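PDB 4E21: 6-phosphogluconate dehydrogenase (Decarboxylating) from Geobacter metallireducens, which probably carries out the NADP-dependent oxidative decarboxylation of 6-phosphogluconate in the pentose phosphate pathway. Local coordinates for residues G26-G31 against V49-N54; T135-G140 against Q161-L166. All coordinates share one frame; numbering follows the deposited sequence.

Interaction 1 (G26-G31 against V49-N54); sequences GMIGLG and VVYDLN
Strands 24-28 and 47-51 are the first two strands of a Rossmann-type beta-alpha-beta unit, and they pair in parallel with G26 beside V49, M27 beside V50 and I28 beside Y51. The short strand axes lie 4.6 Å apart. Selenomethionine M27 gives its N-H to V49 O at 2.9 Å. Its own O takes a weak bond from Y51 N. The ladder then runs on past the strand into the glycine turn, where G29 N donates to Y51 O at 3.1 Å. The backbone of G29 (phi 102°) would press a CB against the preceding carbonyl, which calls for glycine. This turn fits the start of a GxGxxG dinucleotide-binding loop.

D52 ties the two strand ends together. Its CG lies anti to the backbone N (chi1 -162°), and OD2 accepts L30 N at 2.7 Å through the lone pair facing away from OD1. OD2 also lies 3.3 Å from G29 CA. L30 and D52 run alongside each other, pointing opposite ways, with L30 CG near D52 CB.

L30 crosses V50 at about a right angle. Its CD1 meets V50 CG2 at a tight 3.3 Å, and CD2 lies 3.5 Å from V50 CB. An alanine in place of L30 takes away both methyls, which would probably open a gap beside V50. On the sheet face of I28 and Y51, I28 CG2 approaches the tyrosine ring obliquely, 4.4 Å from Y51 CD2.

Helix 72-78 covers that face, with F75 against I28, V49 and Y51. V38 of helix 32-43 packs on M27 and V50 on the other face. V58 of helix 55-63 touches L30 and D52 at the loop end. Strand 84-87 continues the sheet beyond strand 24-28.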
loop_
_atom_site.group_PDB
_atom_site.type_symbol
_atom_site.label_atom_id
_atom_site.label_comp_id
_atom_site.label_asym_id
_atom_site.label_seq_id
_atom_site.Cartn_x
_atom_site.Cartn_y
_atom_site.Cartn_z
ATOM N N GLY B 26 41.195 -14.722 -12.497
ATOM C CA GLY B 26 40.464 -15.462 -13.501
ATOM C C GLY B 26 39.024 -14.996 -13.445
ATOM O O GLY B 26 38.495 -14.737 -12.363
HETATM N N MSE B 27 38.386 -14.889 -14.607
HETATM C CA MSE B 27 37.002 -14.447 -14.688
HETATM C C MSE B 27 36.229 -15.474 -15.481
HETATM O O MSE B 27 36.603 -15.795 -16.611
HETATM C CB MSE B 27 36.939 -13.100 -15.395
HETATM C CG MSE B 27 35.543 -12.563 -15.691
HETATM SE SE MSE B 27 34.570 -12.024 -14.091
HETATM C CE MSE B 27 33.282 -13.419 -14.183
ATOM N N ILE B 28 35.165 -16.011 -14.896
ATOM C CA ILE B 28 34.301 -16.921 -15.638
ATOM C C ILE B 28 32.952 -16.266 -15.837
ATOM O O ILE B 28 32.358 -15.776 -14.876
ATOM C CB ILE B 28 34.051 -18.245 -14.888
ATOM C CG1 ILE B 28 35.345 -19.033 -14.703
ATOM C CG2 ILE B 28 33.008 -19.079 -15.619
ATOM C CD1 ILE B 28 35.150 -20.313 -13.874
ATOM N N GLY B 29 32.444 -16.290 -17.065
ATOM C CA GLY B 29 31.196 -15.611 -17.382
ATOM C C GLY B 29 31.522 -14.306 -18.079
ATOM O O GLY B 29 31.898 -13.320 -17.436
ATOM N N LEU B 30 31.394 -14.310 -19.404
ATOM C CA LEU B 30 31.940 -13.234 -20.218
ATOM C C LEU B 30 30.833 -12.485 -20.938
ATOM O O LEU B 30 30.996 -12.071 -22.089
ATOM C CB LEU B 30 32.955 -13.783 -21.226
ATOM C CG LEU B 30 34.189 -14.492 -20.676
ATOM C CD1 LEU B 30 35.177 -14.667 -21.798
ATOM C CD2 LEU B 30 34.822 -13.703 -19.539
ATOM N N GLY B 31 29.700 -12.343 -20.258
ATOM C CA GLY B 31 28.664 -11.427 -20.692
ATOM C C GLY B 31 29.109 -9.992 -20.460
ATOM O O GLY B 31 30.255 -9.723 -20.065
ATOM N N VAL B 49 42.643 -13.850 -16.826
ATOM C CA VAL B 49 42.486 -15.003 -17.686
ATOM C C VAL B 49 41.004 -15.232 -17.649
ATOM O O VAL B 49 40.428 -15.239 -16.570
ATOM C CB VAL B 49 43.189 -16.272 -17.122
ATOM C CG1 VAL B 49 42.784 -17.509 -17.925
ATOM C CG2 VAL B 49 44.692 -16.100 -17.081
ATOM N N VAL B 50 40.381 -15.413 -18.808
ATOM C CA VAL B 50 38.931 -15.528 -18.852
ATOM C C VAL B 50 38.475 -16.845 -19.443
ATOM O O VAL B 50 39.245 -17.561 -20.082
ATOM C CB VAL B 50 38.280 -14.362 -19.627
ATOM C CG1 VAL B 50 38.898 -13.059 -19.186
ATOM C CG2 VAL B 50 38.441 -14.561 -21.139
ATOM N N TYR B 51 37.205 -17.154 -19.224
ATOM C CA TYR B 51 36.643 -18.391 -19.715
ATOM C C TYR B 51 35.114 -18.325 -19.739
ATOM O O TYR B 51 34.489 -17.709 -18.870
ATOM C CB TYR B 51 37.115 -19.575 -18.863
ATOM C CG TYR B 51 36.422 -20.855 -19.257
ATOM C CD1 TYR B 51 36.729 -21.492 -20.456
ATOM C CD2 TYR B 51 35.433 -21.399 -18.459
ATOM C CE1 TYR B 51 36.069 -22.653 -20.834
ATOM C CE2 TYR B 51 34.781 -22.557 -18.817
ATOM C CZ TYR B 51 35.096 -23.182 -20.005
ATOM O OH TYR B 51 34.434 -24.341 -20.355
ATOM N N ASP B 52 34.517 -18.976 -20.728
ATOM C CA ASP B 52 33.073 -19.041 -20.828
ATOM C C ASP B 52 32.658 -20.284 -21.620
ATOM O O ASP B 52 33.280 -20.625 -22.630
ATOM C CB ASP B 52 32.526 -17.758 -21.482
ATOM C CG ASP B 52 31.034 -17.561 -21.237
ATOM O OD1 ASP B 52 30.211 -18.324 -21.795
ATOM O OD2 ASP B 52 30.679 -16.621 -20.495
ATOM N N LEU B 53 31.607 -20.955 -21.153
ATOM C CA LEU B 53 31.073 -22.125 -21.846
ATOM C C LEU B 53 30.827 -21.807 -23.321
ATOM O O LEU B 53 30.862 -22.703 -24.169
ATOM C CB LEU B 53 29.770 -22.581 -21.189
ATOM C CG LEU B 53 29.628 -24.071 -20.855
ATOM C CD1 LEU B 53 29.865 -24.951 -22.095
ATOM C CD2 LEU B 53 30.567 -24.464 -19.702
ATOM N N ASN B 54 30.583 -20.528 -23.616
ATOM C CA ASN B 54 30.364 -20.048 -24.985
ATOM C C ASN B 54 31.654 -19.511 -25.631
ATOM O O ASN B 54 32.148 -18.430 -25.288
ATOM C CB ASN B 54 29.238 -19.000 -25.012
ATOM C CG ASN B 54 28.953 -18.469 -26.409
ATOM O OD1 ASN B 54 29.857 -18.020 -27.112
ATOM N ND2 ASN B 54 27.683 -18.493 -26.807
#

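Interaction 2 (T135-G140 against Q161-L166); sequences TYVDVG and QAVERL
The side-chain amide of Q161 is the flat group nearest T135, with NE2 3.9 Å from T135 OG1. That is too long for a hydrogen bond, and the two side chains pass at a slant. The amide's other end faces R165. The Q161 CD atom lies at the edge of the R165 guanidinium group and in its plane. R165 NH2 donates to Q161 OE1 from above the carbonyl plane, 38° out of it, not on a lone pair. The bond is very short, so its exact length is doubtful. R165 NE adds a weak second bond to the same oxygen. R165 NH1 also bonds to N108 O.

The contact itself is apolar. T135 CG2 lies anti to the backbone N (chi1 -54° for OG1), and this aims the methyl at A162 CB, only 3.3 Å away. The hydroxyl is left beside the backbone N, on the Q161 side.

This is a helix laid over one face of the central sheet of the NAD-binding domain. Helix 161-165 crosses strand 135-140 at -67°, with the axes 9.2 Å apart. The small A162 is where the helix comes closest to the strand.

V137 carries the rest. Its CG2 lies 4.0 Å from A162 CB and meets L166 CD1 tip to tip at 4.1 Å. CG1 touches V163 CG2 more loosely, at 4.4 Å. I156 of strand 153-157 packs on both V137 and V163, and I112 of strand 110-113 lies against L166.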
loop_
_atom_site.group_PDB
_atom_site.type_symbol
_atom_site.label_atom_id
_atom_site.label_comp_id
_atom_site.label_asym_id
_atom_site.label_seq_id
_atom_site.Cartn_x
_atom_site.Cartn_y
_atom_site.Cartn_z
ATOM N N THR B 135 38.314 -20.286 0.178
ATOM C CA THR B 135 37.544 -19.197 0.749
ATOM C C THR B 135 36.543 -18.631 -0.257
ATOM O O THR B 135 36.906 -18.187 -1.354
ATOM C CB THR B 135 38.433 -18.118 1.384
ATOM O OG1 THR B 135 39.306 -18.738 2.342
ATOM C CG2 THR B 135 37.582 -17.104 2.106
ATOM N N TYR B 136 35.273 -18.695 0.114
ATOM C CA TYR B 136 34.197 -18.261 -0.781
ATOM C C TYR B 136 33.682 -16.851 -0.439
ATOM O O TYR B 136 33.177 -16.617 0.664
ATOM C CB TYR B 136 33.053 -19.276 -0.754
ATOM C CG TYR B 136 32.018 -19.099 -1.853
ATOM C CD1 TYR B 136 32.276 -19.530 -3.157
ATOM C CD2 TYR B 136 30.768 -18.537 -1.585
ATOM C CE1 TYR B 136 31.327 -19.391 -4.160
ATOM C CE2 TYR B 136 29.820 -18.398 -2.583
ATOM C CZ TYR B 136 30.110 -18.828 -3.866
ATOM O OH TYR B 136 29.184 -18.690 -4.865
ATOM N N VAL B 137 33.813 -15.932 -1.398
ATOM C CA VAL B 137 33.468 -14.521 -1.206
ATOM C C VAL B 137 32.282 -14.071 -2.072
ATOM O O VAL B 137 32.277 -14.282 -3.290
ATOM C CB VAL B 137 34.693 -13.632 -1.486
ATOM C CG1 VAL B 137 34.371 -12.171 -1.232
ATOM C CG2 VAL B 137 35.852 -14.065 -0.610
ATOM N N ASP B 138 31.265 -13.471 -1.438
ATOM C CA ASP B 138 30.110 -12.951 -2.178
ATOM C C ASP B 138 30.232 -11.451 -2.418
ATOM O O ASP B 138 30.539 -10.677 -1.510
ATOM C CB ASP B 138 28.758 -13.321 -1.529
ATOM C CG ASP B 138 28.661 -12.910 -0.054
ATOM O OD1 ASP B 138 29.278 -13.567 0.814
ATOM O OD2 ASP B 138 27.939 -11.944 0.247
ATOM N N VAL B 139 30.037 -11.050 -3.662
ATOM C CA VAL B 139 30.073 -9.640 -3.997
ATOM C C VAL B 139 28.788 -9.247 -4.707
ATOM O O VAL B 139 28.462 -9.785 -5.762
ATOM C CB VAL B 139 31.316 -9.254 -4.855
ATOM C CG1 VAL B 139 31.234 -7.796 -5.307
ATOM C CG2 VAL B 139 32.595 -9.471 -4.069
ATOM N N GLY B 140 28.032 -8.347 -4.093
ATOM C CA GLY B 140 26.921 -7.719 -4.768
ATOM C C GLY B 140 27.487 -6.506 -5.470
ATOM O O GLY B 140 28.112 -5.647 -4.841
ATOM N N GLN B 161 40.243 -12.311 6.197
ATOM C CA GLN B 161 41.522 -12.572 5.532
ATOM C C GLN B 161 41.430 -12.534 4.004
ATOM O O GLN B 161 42.293 -11.968 3.340
ATOM C CB GLN B 161 42.097 -13.917 5.976
ATOM C CG GLN B 161 42.917 -14.626 4.895
ATOM C CD GLN B 161 42.223 -15.859 4.273
ATOM O OE1 GLN B 161 42.842 -16.592 3.498
ATOM N NE2 GLN B 161 40.952 -16.094 4.622
ATOM N N ALA B 162 40.388 -13.141 3.449
ATOM C CA ALA B 162 40.262 -13.239 2.000
ATOM C C ALA B 162 39.923 -11.896 1.408
ATOM O O ALA B 162 40.394 -11.541 0.326
ATOM C CB ALA B 162 39.200 -14.257 1.618
ATOM N N VAL B 163 39.091 -11.149 2.121
ATOM C CA VAL B 163 38.662 -9.849 1.638
ATOM C C VAL B 163 39.813 -8.845 1.648
ATOM O O VAL B 163 39.915 -7.987 0.750
ATOM C CB VAL B 163 37.458 -9.315 2.440
ATOM C CG1 VAL B 163 37.154 -7.852 2.057
ATOM C CG2 VAL B 163 36.256 -10.210 2.184
ATOM N N GLU B 164 40.671 -8.949 2.660
ATOM C CA GLU B 164 41.893 -8.145 2.699
ATOM C C GLU B 164 42.851 -8.523 1.572
ATOM O O GLU B 164 43.390 -7.649 0.892
ATOM C CB GLU B 164 42.564 -8.225 4.066
ATOM C CG GLU B 164 41.879 -7.324 5.081
ATOM C CD GLU B 164 42.233 -7.668 6.512
ATOM O OE1 GLU B 164 42.953 -8.671 6.734
ATOM O OE2 GLU B 164 41.772 -6.938 7.418
ATOM N N ARG B 165 43.035 -9.819 1.348
ATOM C CA ARG B 165 43.838 -10.264 0.219
ATOM C C ARG B 165 43.284 -9.683 -1.080
ATOM O O ARG B 165 44.032 -9.386 -2.010
ATOM C CB ARG B 165 43.904 -11.802 0.140
ATOM C CG ARG B 165 44.973 -12.441 1.037
ATOM C CD ARG B 165 45.351 -13.873 0.585
ATOM N NE ARG B 165 44.453 -14.903 1.113
ATOM C CZ ARG B 165 44.186 -16.059 0.498
ATOM N NH1 ARG B 165 44.736 -16.339 -0.683
ATOM N NH2 ARG B 165 43.348 -16.930 1.052
ATOM N N LEU B 166 41.969 -9.501 -1.146
ATOM C CA LEU B 166 41.349 -9.052 -2.385
ATOM C C LEU B 166 41.357 -7.528 -2.559
ATOM O O LEU B 166 40.928 -7.021 -3.598
ATOM C CB LEU B 166 39.918 -9.592 -2.487
ATOM C CG LEU B 166 39.751 -11.089 -2.779
ATOM C CD1 LEU B 166 38.295 -11.488 -2.611
ATOM C CD2 LEU B 166 40.260 -11.434 -4.173
#

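Both interactions belong to the NAD-binding domain and to one sheet. Their centres are 19 Å apart, and their nearest atoms come no closer than about 9 Å. Both are largely buried, though each has polar or exposed residues at its margin. Interaction 1 joins two neighbouring strands, one of them outermost in the sheet of this chain. It is built on backbone hydrogen bonds, with a carboxylate at the loop end. Interaction 2 sets a helix against an inner strand and rests on methyl contacts; its segments share no hydrogen bond, and the Q161-R165 bonds lie within the helix segment. Interaction 1 also buries more surface, 384 Å² against 195 Å². The two share no helix or strand.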